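Local coordinates for water-soluble chlorophyll protein (Brassicaceae, PDB 5HPZ) that binds chlorophyll as a water-soluble tetramer whose subunits have the beta-trefoil fold of Kunitz-type protease inhibitors, at residues T160-D163 / A164-L167. Residues are numbered along the deposited sequence; the frame is centred on the assembly and turned at random.
Sequences TNDD and AKTL
Asp162 meets Ala164 and Lys165 through both its side chain and its backbone. Its OD1 accepts from Ala164 N at 2.9 Å. The N-H comes to the anti side of that oxygen, 32° out of the carboxylate plane. The bond is bent, with an N-H...O angle of 142°. The Ala164 methyl also packs against OD1. The backbone O of Asp162 takes Lys165 N, at 2.9 Å, which closes a short 3-10 turn. With CG of Asp162 anti to the backbone N (chi1 -178°), the carboxylate lies beside its own carbonyl carbon and reaches forward to Ala164 and Lys165.

The other oxygen, OD2, faces the end of Lys165. The two side chains cross at about a right angle, and OD2 to Lys165 NZ is a long salt bridge of 3.8 Å. The stronger partner of the ammonium is Glu108, with which NZ forms a salt bridge, and Asp162 adds a more distant second charge. At the base of the lysine, CB lies 4.0 Å from Thr160 CG2.

Water 1 donates to Asp162 O and also meets Thr166 OG1, at 2.6 Å. Thr166 N reaches Asp163 O by a weak bond of 3.5 Å, just past the 3-10 turn.

Further back, Thr160 OG1 accepts from Asp162 N at 3.0 Å, an ST turn that sets Asp162 in place. Glu108 also bonds this hydroxyl. The turn lies on the surface, in the connection from strand 155-160 to strand 169-173. Backbone bonds from Thr160, Lys165 and Leu167 hold it beside strand 142-148.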
# COMPACT_ATOMS: atom_id res chain seq x y z
N THR A 160 -12.19 -0.02 -26.47
CA THR A 160 -12.67 1.23 -27.01
C THR A 160 -12.90 1.07 -28.50
O THR A 160 -12.23 0.27 -29.16
CB THR A 160 -11.61 2.33 -26.79
OG1 THR A 160 -12.12 3.58 -27.22
CG2 THR A 160 -10.35 2.07 -27.57
N ASN A 161 -13.84 1.83 -29.05
CA ASN A 161 -13.93 1.95 -30.49
C ASN A 161 -13.43 3.29 -31.00
O ASN A 161 -13.67 3.62 -32.15
CB ASN A 161 -15.37 1.69 -30.93
CG ASN A 161 -15.80 0.26 -30.67
OD1 ASN A 161 -15.21 -0.68 -31.21
ND2 ASN A 161 -16.79 0.09 -29.85
N ASP A 162 -12.74 4.05 -30.16
CA ASP A 162 -12.01 5.23 -30.62
C ASP A 162 -10.67 4.84 -31.24
O ASP A 162 -9.72 4.42 -30.52
CB ASP A 162 -11.81 6.15 -29.45
CG ASP A 162 -11.10 7.42 -29.81
OD1 ASP A 162 -10.46 7.52 -30.88
OD2 ASP A 162 -11.19 8.30 -28.94
N ASP A 163 -10.59 4.98 -32.56
CA ASP A 163 -9.43 4.56 -33.34
C ASP A 163 -8.13 5.27 -32.87
O ASP A 163 -7.04 4.72 -33.01
CB ASP A 163 -9.63 4.85 -34.86
CG ASP A 163 -10.64 3.92 -35.56
OD1 ASP A 163 -11.06 2.89 -34.99
OD2 ASP A 163 -11.01 4.19 -36.73
N ALA A 164 -8.23 6.49 -32.35
CA ALA A 164 -7.03 7.21 -31.93
C ALA A 164 -6.43 6.57 -30.61
O ALA A 164 -5.30 6.88 -30.21
CB ALA A 164 -7.35 8.66 -31.71
N LYS A 165 -7.18 5.69 -29.95
CA LYS A 165 -6.71 5.11 -28.73
C LYS A 165 -6.13 3.72 -28.86
O LYS A 165 -5.66 3.16 -27.86
CB LYS A 165 -7.80 5.10 -27.70
CG LYS A 165 -8.14 6.47 -27.19
CD LYS A 165 -9.12 6.29 -26.08
CE LYS A 165 -9.66 7.64 -25.68
NZ LYS A 165 -11.05 7.48 -25.23
N THR A 166 -6.11 3.17 -30.06
CA THR A 166 -5.61 1.80 -30.27
C THR A 166 -4.20 1.61 -29.74
O THR A 166 -3.35 2.48 -29.87
CB THR A 166 -5.68 1.47 -31.74
OG1 THR A 166 -7.07 1.48 -32.09
CG2 THR A 166 -5.10 0.06 -32.04
N LEU A 167 -3.99 0.48 -29.08
CA LEU A 167 -2.67 0.08 -28.58
C LEU A 167 -2.02 -0.83 -29.59
O LEU A 167 -2.51 -1.93 -29.82
CB LEU A 167 -2.81 -0.63 -27.24
CG LEU A 167 -1.44 -1.10 -26.68
CD1 LEU A 167 -0.52 0.09 -26.37
CD2 LEU A 167 -1.75 -1.90 -25.42
O HOH W 1 -9.27 1.69 -30.73